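Local coordinates for structural PPIase-like protein L605 (Mimivirus, PDB 2OSE) that is a virus-encoded, homotrimeric cyclophilin that by family resemblance probably isomerises peptidyl-prolyl bonds and binds cyclosporin A, at residues H86-V91 and N158-L163; Y121-K126 and Q167-Q172; G127-V132 and F147-D152. All coordinates share one frame; numbering follows the deposited sequence.

Contact 1: H86-V91 and N158-L163; sequences HNNYIV and NVLDEL
The amide oxygen OD1 of Asn88 accepts the backbone N-H of Val159 at 2.9 Å, with the donor lying in the carbonyl plane on a lone pair and an angle of 153° at the hydrogen. The same side chain is held at its other end as well: Asn88 ND2 gives a hydrogen to His86 O at 2.8 Å, almost within the amide plane. Both ends of this buried amide are therefore occupied, which fixes its rotation. CG stands beside the backbone N (chi1 -70°), and the amide bridges its own turn and the facing loop. Apolar groups close round the acceptor, Val159 CG2 lying 3.3 Å from Asn88 OD1. Asn158 crosses it obliquely with its CB near Asn88 OD1, while its amide, turned 68° from that of Asn88, is spent on its own loop through Asp153 and Arg155. Farther along, Leu160 CD2 meets the Tyr89 ring at its edge, 3.9 Å from Tyr89 CD2, and Leu163 CD2 approaches the ring obliquely. Ala191 of the second subunit packs on both Tyr89 and Leu163. Asn88 and Tyr89 together face Leu85, forming a classic beta bulge where the hairpin of strands 83-85 and 89-92 meets the 3-10 turn at residues 160-162.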
loop_
_atom_site.group_PDB
_atom_site.type_symbol
_atom_site.label_atom_id
_atom_site.label_comp_id
_atom_site.label_asym_id
_atom_site.label_seq_id
_atom_site.Cartn_x
_atom_site.Cartn_y
_atom_site.Cartn_z
ATOM N N HIS A 86 -7.690 11.085 -7.200
ATOM C CA HIS A 86 -8.721 11.584 -8.142
ATOM C C HIS A 86 -9.321 12.893 -7.667
ATOM O O HIS A 86 -9.674 13.045 -6.476
ATOM C CB HIS A 86 -9.803 10.493 -8.387
ATOM C CG HIS A 86 -10.908 10.901 -9.319
ATOM N ND1 HIS A 86 -10.758 10.943 -10.693
ATOM C CD2 HIS A 86 -12.207 11.200 -9.079
ATOM C CE1 HIS A 86 -11.899 11.321 -11.251
ATOM N NE2 HIS A 86 -12.796 11.470 -10.294
ATOM N N ASN A 87 -9.435 13.853 -8.593
ATOM C CA ASN A 87 -10.029 15.186 -8.327
ATOM C C ASN A 87 -9.231 16.016 -7.327
ATOM O O ASN A 87 -9.725 17.035 -6.833
ATOM C CB ASN A 87 -11.489 15.109 -7.834
ATOM C CG ASN A 87 -12.473 14.779 -8.919
ATOM O OD1 ASN A 87 -13.629 14.431 -8.633
ATOM N ND2 ASN A 87 -12.052 14.886 -10.161
ATOM N N ASN A 88 -8.006 15.582 -7.034
ATOM C CA ASN A 88 -7.177 16.282 -6.060
ATOM C C ASN A 88 -5.779 16.578 -6.552
ATOM O O ASN A 88 -5.497 17.727 -6.926
ATOM C CB ASN A 88 -7.144 15.573 -4.693
ATOM C CG ASN A 88 -8.441 15.678 -3.977
ATOM O OD1 ASN A 88 -8.637 16.552 -3.100
ATOM N ND2 ASN A 88 -9.383 14.808 -4.356
ATOM N N TYR A 89 -4.918 15.562 -6.584
ATOM C CA TYR A 89 -3.474 15.783 -6.854
ATOM C C TYR A 89 -2.742 14.563 -7.336
ATOM O O TYR A 89 -3.240 13.427 -7.215
ATOM C CB TYR A 89 -2.735 16.334 -5.608
ATOM C CG TYR A 89 -2.978 15.531 -4.320
ATOM C CD1 TYR A 89 -2.384 14.281 -4.134
ATOM C CD2 TYR A 89 -3.777 16.050 -3.291
ATOM C CE1 TYR A 89 -2.607 13.533 -2.941
ATOM C CE2 TYR A 89 -4.014 15.301 -2.092
ATOM C CZ TYR A 89 -3.429 14.055 -1.954
ATOM O OH TYR A 89 -3.655 13.319 -0.809
ATOM N N ILE A 90 -1.539 14.791 -7.861
ATOM C CA ILE A 90 -0.582 13.716 -8.093
ATOM C C ILE A 90 0.730 14.160 -7.419
ATOM O O ILE A 90 0.966 15.358 -7.292
ATOM C CB ILE A 90 -0.351 13.450 -9.597
ATOM C CG1 ILE A 90 0.121 14.725 -10.317
ATOM C CG2 ILE A 90 -1.620 12.854 -10.261
ATOM C CD1 ILE A 90 0.416 14.482 -11.781
ATOM N N VAL A 91 1.571 13.209 -7.028
ATOM C CA VAL A 91 2.800 13.504 -6.260
ATOM C C VAL A 91 3.930 12.661 -6.798
ATOM O O VAL A 91 3.729 11.496 -7.142
ATOM C CB VAL A 91 2.596 13.277 -4.722
ATOM C CG1 VAL A 91 3.875 13.559 -3.963
ATOM C CG2 VAL A 91 1.508 14.181 -4.213
ATOM N N ASN A 158 -13.961 17.955 -3.069
ATOM C CA ASN A 158 -12.594 17.430 -2.909
ATOM C C ASN A 158 -11.984 17.852 -1.578
ATOM O O ASN A 158 -12.643 18.527 -0.784
ATOM C CB ASN A 158 -11.692 17.771 -4.125
ATOM C CG ASN A 158 -11.479 19.268 -4.315
ATOM O OD1 ASN A 158 -11.296 20.011 -3.350
ATOM N ND2 ASN A 158 -11.499 19.715 -5.574
ATOM N N VAL A 159 -10.734 17.482 -1.342
ATOM C CA VAL A 159 -10.065 17.792 -0.081
ATOM C C VAL A 159 -8.829 18.675 -0.211
ATOM O O VAL A 159 -7.945 18.662 0.646
ATOM C CB VAL A 159 -9.750 16.517 0.749
ATOM C CG1 VAL A 159 -11.060 15.918 1.315
ATOM C CG2 VAL A 159 -8.951 15.471 -0.041
ATOM N N LEU A 160 -8.766 19.462 -1.273
ATOM C CA LEU A 160 -7.652 20.377 -1.455
ATOM C C LEU A 160 -7.645 21.476 -0.385
ATOM O O LEU A 160 -6.571 21.935 0.008
ATOM C CB LEU A 160 -7.632 20.963 -2.879
ATOM C CG LEU A 160 -7.392 19.977 -4.025
ATOM C CD1 LEU A 160 -7.391 20.714 -5.358
ATOM C CD2 LEU A 160 -6.094 19.169 -3.831
ATOM N N ASP A 161 -8.821 21.884 0.102
ATOM C CA ASP A 161 -8.842 22.847 1.208
ATOM C C ASP A 161 -8.212 22.325 2.504
ATOM O O ASP A 161 -7.927 23.105 3.415
ATOM C CB ASP A 161 -10.225 23.458 1.452
ATOM C CG ASP A 161 -11.273 22.435 1.817
ATOM O OD1 ASP A 161 -10.942 21.297 2.235
ATOM O OD2 ASP A 161 -12.461 22.792 1.659
ATOM N N GLU A 162 -7.968 21.016 2.566
ATOM C CA GLU A 162 -7.428 20.403 3.789
ATOM C C GLU A 162 -5.911 20.358 3.789
ATOM O O GLU A 162 -5.303 19.973 4.799
ATOM C CB GLU A 162 -7.992 18.990 3.999
ATOM C CG GLU A 162 -9.470 18.965 4.430
ATOM C CD GLU A 162 -10.077 17.554 4.438
ATOM O OE1 GLU A 162 -9.317 16.550 4.524
ATOM O OE2 GLU A 162 -11.326 17.455 4.321
ATOM N N LEU A 163 -5.291 20.738 2.666
ATOM C CA LEU A 163 -3.828 20.712 2.568
ATOM C C LEU A 163 -3.234 21.679 3.568
ATOM O O LEU A 163 -3.754 22.771 3.740
ATOM C CB LEU A 163 -3.339 21.054 1.155
ATOM C CG LEU A 163 -3.604 20.034 0.019
ATOM C CD1 LEU A 163 -3.287 20.670 -1.344
ATOM C CD2 LEU A 163 -2.818 18.731 0.201
#

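Contact 2: Y121-K126 and Q167-Q172; sequences YPHESK and QVVIGQ
His123 lays one face of its imidazole over Val169, whose CG2 sits 3.5 Å from the ring centroid, offset toward the rim on the CG side and 18° off the ring normal, a CH-pi contact. Swinging CG away from the backbone N (chi1 -151°) brings the ring over the methyl, and the nearest atoms are Val169 CG2 and His123 CG at 3.4 Å. The imidazole is also held from beyond, since NE2 is hydrogen-bonded to Ser130 OG. The other branch of the valine, CG1, rests 3.7 Å from Tyr121 CB, so the two methyls part between the His123 ring and the CB of Tyr121. Past its CB, Tyr121 leads away from the strand; its ring stacks with Phe36 and its hydroxyl is hydrogen-bonded to Asp38. Two waters join the backbones of Tyr121 and Val169. One accepts from Tyr121 N at 3.0 Å and donates to Val169 O at 2.8 Å; the other donates to Tyr121 O at 2.7 Å and accepts from Val169 N at 3.0 Å. No direct hydrogen bond links the two segments. The water pair thus satisfies both polar backbone atoms of Val169, so the irregular loop meets the strand here mainly at Val169, by apolar and CH-pi contacts and water-mediated backbone bonds.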
loop_
_atom_site.group_PDB
_atom_site.type_symbol
_atom_site.label_atom_id
_atom_site.label_comp_id
_atom_site.label_asym_id
_atom_site.label_seq_id
_atom_site.Cartn_x
_atom_site.Cartn_y
_atom_site.Cartn_z
ATOM N N TYR A 121 1.775 32.249 -2.680
ATOM C CA TYR A 121 0.758 31.950 -3.697
ATOM C C TYR A 121 -0.293 31.017 -3.104
ATOM O O TYR A 121 0.043 29.951 -2.598
ATOM C CB TYR A 121 1.396 31.336 -4.969
ATOM C CG TYR A 121 2.374 32.280 -5.621
ATOM C CD1 TYR A 121 1.991 33.092 -6.697
ATOM C CD2 TYR A 121 3.664 32.419 -5.132
ATOM C CE1 TYR A 121 2.889 34.008 -7.265
ATOM C CE2 TYR A 121 4.565 33.335 -5.694
ATOM C CZ TYR A 121 4.159 34.117 -6.759
ATOM O OH TYR A 121 5.058 34.997 -7.301
ATOM N N PRO A 122 -1.569 31.420 -3.148
ATOM C CA PRO A 122 -2.652 30.565 -2.616
ATOM C C PRO A 122 -2.695 29.216 -3.335
ATOM O O PRO A 122 -2.145 29.093 -4.459
ATOM C CB PRO A 122 -3.927 31.372 -2.872
ATOM C CG PRO A 122 -3.449 32.819 -3.130
ATOM C CD PRO A 122 -2.055 32.700 -3.698
ATOM N N HIS A 123 -3.289 28.213 -2.673
ATOM C CA HIS A 123 -3.218 26.808 -3.115
ATOM C C HIS A 123 -4.636 26.325 -3.444
ATOM O O HIS A 123 -5.103 25.288 -2.948
ATOM C CB HIS A 123 -2.564 25.945 -2.001
ATOM C CG HIS A 123 -1.812 24.731 -2.484
ATOM N ND1 HIS A 123 -2.020 24.147 -3.720
ATOM C CD2 HIS A 123 -0.899 23.952 -1.852
ATOM C CE1 HIS A 123 -1.243 23.083 -3.839
ATOM N NE2 HIS A 123 -0.548 22.947 -2.722
ATOM N N GLU A 124 -5.314 27.085 -4.293
ATOM C CA GLU A 124 -6.738 26.891 -4.549
ATOM C C GLU A 124 -7.128 26.464 -5.977
ATOM O O GLU A 124 -8.296 26.186 -6.246
ATOM C CB GLU A 124 -7.460 28.196 -4.217
ATOM C CG GLU A 124 -6.986 28.842 -2.928
ATOM C CD GLU A 124 -7.898 29.956 -2.462
ATOM O OE1 GLU A 124 -8.165 30.892 -3.254
ATOM O OE2 GLU A 124 -8.354 29.862 -1.303
ATOM N N SER A 125 -6.153 26.424 -6.880
ATOM C CA SER A 125 -6.398 26.264 -8.298
ATOM C C SER A 125 -5.771 25.009 -8.849
ATOM O O SER A 125 -4.786 24.475 -8.300
ATOM C CB SER A 125 -5.800 27.441 -9.079
ATOM O OG SER A 125 -6.278 28.637 -8.569
ATOM N N LYS A 126 -6.357 24.573 -9.963
ATOM C CA LYS A 126 -5.864 23.445 -10.759
ATOM C C LYS A 126 -4.489 23.753 -11.331
ATOM O O LYS A 126 -4.202 24.898 -11.691
ATOM C CB LYS A 126 -6.833 23.226 -11.926
ATOM C CG LYS A 126 -6.517 22.055 -12.847
ATOM C CD LYS A 126 -7.659 21.983 -13.845
ATOM C CE LYS A 126 -7.698 20.707 -14.617
ATOM N NZ LYS A 126 -9.019 20.720 -15.332
ATOM N N GLN A 167 2.233 22.986 2.490
ATOM C CA GLN A 167 2.249 22.444 1.130
ATOM C C GLN A 167 2.411 23.653 0.228
ATOM O O GLN A 167 1.438 24.174 -0.320
ATOM C CB GLN A 167 0.968 21.652 0.847
ATOM C CG GLN A 167 0.776 20.405 1.779
ATOM C CD GLN A 167 1.301 19.096 1.216
ATOM O OE1 GLN A 167 2.135 19.069 0.315
ATOM N NE2 GLN A 167 0.781 17.982 1.743
ATOM N N VAL A 168 3.651 24.101 0.099
ATOM C CA VAL A 168 3.962 25.444 -0.437
ATOM C C VAL A 168 4.015 25.525 -1.980
ATOM O O VAL A 168 4.817 24.848 -2.618
ATOM C CB VAL A 168 5.286 25.993 0.194
ATOM C CG1 VAL A 168 6.473 25.108 -0.186
ATOM C CG2 VAL A 168 5.559 27.473 -0.256
ATOM N N VAL A 169 3.155 26.374 -2.543
ATOM C CA VAL A 169 3.062 26.602 -3.983
ATOM C C VAL A 169 4.298 27.344 -4.515
ATOM O O VAL A 169 4.635 28.446 -4.042
ATOM C CB VAL A 169 1.785 27.382 -4.333
ATOM C CG1 VAL A 169 1.693 27.721 -5.865
ATOM C CG2 VAL A 169 0.581 26.607 -3.905
ATOM N N ILE A 170 4.948 26.736 -5.499
ATOM C CA ILE A 170 6.165 27.268 -6.119
ATOM C C ILE A 170 6.046 27.438 -7.653
ATOM O O ILE A 170 7.018 27.848 -8.289
ATOM C CB ILE A 170 7.416 26.397 -5.819
ATOM C CG1 ILE A 170 7.231 24.944 -6.292
ATOM C CG2 ILE A 170 7.815 26.425 -4.287
ATOM C CD1 ILE A 170 8.556 24.299 -6.560
ATOM N N GLY A 171 4.866 27.155 -8.231
ATOM C CA GLY A 171 4.732 27.218 -9.678
ATOM C C GLY A 171 3.347 26.908 -10.171
ATOM O O GLY A 171 2.468 26.555 -9.377
ATOM N N GLN A 172 3.154 27.010 -11.497
ATOM C CA GLN A 172 1.868 26.687 -12.150
ATOM C C GLN A 172 2.167 26.017 -13.487
ATOM O O GLN A 172 3.132 26.348 -14.129
ATOM C CB GLN A 172 1.059 27.958 -12.444
ATOM C CG GLN A 172 1.786 28.899 -13.436
ATOM C CD GLN A 172 0.983 30.140 -13.805
ATOM O OE1 GLN A 172 -0.042 30.060 -14.507
ATOM N NE2 GLN A 172 1.453 31.303 -13.347
HETATM O O HOH W 1 3.788 30.098 -2.009
HETATM O O HOH W 2 1.644 28.430 -0.998
#

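Contact 3: G127-V132 and F147-D152; sequences GLLSLV and FMITLD
Strands 128-131 and 147-150 run antiparallel, their axes 4.5 Å apart at closest approach and their directions 155° apart. Ser130 and Met148 form a hydrogen-bonded pair, with Ser130 N to Met148 O and Met148 N to Ser130 O both 2.8 Å; Leu129 with Ile149 and Leu131 with Phe147 are the flanking non-hydrogen-bonded pairs. Beyond them Thr150 N reaches Leu128 O, and the register closes at Gly127, whose N donates to Thr150 O from above the carbonyl plane. Thr150 adds a side-chain bond: its OG1, between its own backbone N and carbonyl carbon (chi1 48°), accepts the N-H of Leu128 at an N to OG1 distance of 3.0 Å and is hydrogen-bonded to Ser125 O as well. Leu129, Leu131, Phe147 and Ile149 share one face of the sheet. There Leu129 CD1 touches Phe147 CD1 at 3.4 Å, coming obliquely to the ring, and lies 3.9 Å from Ile149 CG1. Leu131 CD2 meets the phenylalanine nearer its backbone, at CB. The ring itself makes edge-to-face contacts with Phe47 and Tyr76, while Leu180 of helix 177-186 packs on Ile149. On the other face Ser130 OG is 3.5 Å from Met148 CB and takes His123 NE2 as its polar partner. Val132, at the end of the segment, brings CG2 to 3.9 Å from Met148 CB, the two side chains crossing at about a right angle, and Ala191 of the second subunit packs on both. Antiparallel strands turn one apolar face into the interior of a barrel whose ends are capped by helices, as in the cyclophilin fold.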
loop_
_atom_site.group_PDB
_atom_site.type_symbol
_atom_site.label_atom_id
_atom_site.label_comp_id
_atom_site.label_asym_id
_atom_site.label_seq_id
_atom_site.Cartn_x
_atom_site.Cartn_y
_atom_site.Cartn_z
ATOM N N GLY A 127 -3.653 22.724 -11.456
ATOM C CA GLY A 127 -2.351 22.881 -12.093
ATOM C C GLY A 127 -1.357 23.731 -11.344
ATOM O O GLY A 127 -0.464 24.305 -11.957
ATOM N N LEU A 128 -1.476 23.806 -10.018
ATOM C CA LEU A 128 -0.431 24.422 -9.199
ATOM C C LEU A 128 0.567 23.401 -8.775
ATOM O O LEU A 128 0.170 22.286 -8.384
ATOM C CB LEU A 128 -1.043 25.089 -7.963
ATOM C CG LEU A 128 -1.983 26.258 -8.232
ATOM C CD1 LEU A 128 -2.436 26.810 -6.901
ATOM C CD2 LEU A 128 -1.256 27.370 -9.008
ATOM N N LEU A 129 1.854 23.763 -8.874
ATOM C CA LEU A 129 2.979 22.956 -8.423
ATOM C C LEU A 129 3.386 23.377 -7.004
ATOM O O LEU A 129 3.511 24.578 -6.737
ATOM C CB LEU A 129 4.218 23.186 -9.322
ATOM C CG LEU A 129 5.537 22.530 -8.866
ATOM C CD1 LEU A 129 5.456 21.012 -9.061
ATOM C CD2 LEU A 129 6.745 23.127 -9.598
ATOM N N SER A 130 3.652 22.399 -6.139
ATOM C CA SER A 130 4.019 22.707 -4.752
ATOM C C SER A 130 5.034 21.704 -4.237
ATOM O O SER A 130 5.236 20.650 -4.858
ATOM C CB SER A 130 2.765 22.823 -3.871
ATOM O OG SER A 130 1.994 21.613 -3.828
ATOM N N LEU A 131 5.733 22.048 -3.156
ATOM C CA LEU A 131 6.697 21.110 -2.571
ATOM C C LEU A 131 6.087 20.485 -1.309
ATOM O O LEU A 131 5.449 21.155 -0.531
ATOM C CB LEU A 131 8.046 21.778 -2.256
ATOM C CG LEU A 131 8.803 22.318 -3.464
ATOM C CD1 LEU A 131 10.095 23.054 -3.025
ATOM C CD2 LEU A 131 9.113 21.218 -4.515
ATOM N N VAL A 132 6.288 19.184 -1.143
ATOM C CA VAL A 132 5.657 18.465 -0.038
ATOM C C VAL A 132 6.614 18.472 1.177
ATOM O O VAL A 132 7.770 18.041 1.061
ATOM C CB VAL A 132 5.275 17.030 -0.478
ATOM C CG1 VAL A 132 4.649 16.220 0.694
ATOM C CG2 VAL A 132 4.306 17.082 -1.695
ATOM N N PHE A 147 7.247 16.643 -4.819
ATOM C CA PHE A 147 6.441 17.742 -5.312
ATOM C C PHE A 147 5.034 17.260 -5.656
ATOM O O PHE A 147 4.827 16.097 -5.961
ATOM C CB PHE A 147 7.141 18.414 -6.525
ATOM C CG PHE A 147 7.077 17.598 -7.806
ATOM C CD1 PHE A 147 5.935 17.633 -8.607
ATOM C CD2 PHE A 147 8.143 16.812 -8.201
ATOM C CE1 PHE A 147 5.872 16.913 -9.773
ATOM C CE2 PHE A 147 8.098 16.071 -9.385
ATOM C CZ PHE A 147 6.964 16.129 -10.158
ATOM N N MET A 148 4.081 18.177 -5.627
ATOM C CA MET A 148 2.696 17.887 -5.868
ATOM C C MET A 148 2.172 18.800 -6.980
ATOM O O MET A 148 2.538 19.964 -7.039
ATOM C CB MET A 148 1.932 18.205 -4.586
ATOM C CG MET A 148 0.433 17.928 -4.649
ATOM S SD MET A 148 -0.466 18.450 -3.182
ATOM C CE MET A 148 0.036 17.115 -2.043
ATOM N N ILE A 149 1.279 18.263 -7.820
ATOM C CA ILE A 149 0.500 19.083 -8.772
ATOM C C ILE A 149 -0.972 18.834 -8.547
ATOM O O ILE A 149 -1.429 17.661 -8.484
ATOM C CB ILE A 149 0.909 18.773 -10.270
ATOM C CG1 ILE A 149 2.409 19.019 -10.482
ATOM C CG2 ILE A 149 0.059 19.582 -11.256
ATOM C CD1 ILE A 149 2.896 18.673 -11.874
ATOM N N THR A 150 -1.742 19.917 -8.448
ATOM C CA THR A 150 -3.184 19.792 -8.240
ATOM C C THR A 150 -3.906 19.448 -9.542
ATOM O O THR A 150 -3.590 20.017 -10.622
ATOM C CB THR A 150 -3.831 21.081 -7.643
ATOM O OG1 THR A 150 -3.379 22.234 -8.384
ATOM C CG2 THR A 150 -3.458 21.261 -6.171
ATOM N N LEU A 151 -4.935 18.588 -9.431
ATOM C CA LEU A 151 -5.724 18.121 -10.588
ATOM C C LEU A 151 -6.999 18.926 -10.739
ATOM O O LEU A 151 -7.692 18.827 -11.765
ATOM C CB LEU A 151 -6.078 16.624 -10.487
ATOM C CG LEU A 151 -4.896 15.654 -10.465
ATOM C CD1 LEU A 151 -5.354 14.222 -10.153
ATOM C CD2 LEU A 151 -4.069 15.675 -11.768
ATOM N N ASP A 152 -7.323 19.726 -9.723
ATOM C CA ASP A 152 -8.533 20.527 -9.801
ATOM C C ASP A 152 -8.387 21.775 -8.956
ATOM O O ASP A 152 -7.391 21.918 -8.238
ATOM C CB ASP A 152 -9.733 19.708 -9.316
ATOM C CG ASP A 152 -11.048 20.204 -9.893
ATOM O OD1 ASP A 152 -11.100 21.294 -10.529
ATOM O OD2 ASP A 152 -12.043 19.492 -9.720
#

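How the contacts relate
All three contacts reach one antiparallel sheet. Contact 3 lies deepest, about 6 Å from the chain centre, with its centre about 9 Å from that of contact 1 and 7 Å from that of contact 2; those two are about 12 Å apart. Along the chain, contact 3 is nested within the loops closed by each of the others, whose segments alternate. Among the neighbouring strands 89-92, 147-150, 128-135 and 168-175, contact 3 is the central pair, with contact 1 reaching one flanking strand and contact 2 the other. Leu163 packs against His123, joining the two outer contacts directly. All three contacts meet Ala191 of the second subunit, contact 2 through a hydrogen bond from Gln167, so this region contributes to the trimer interface.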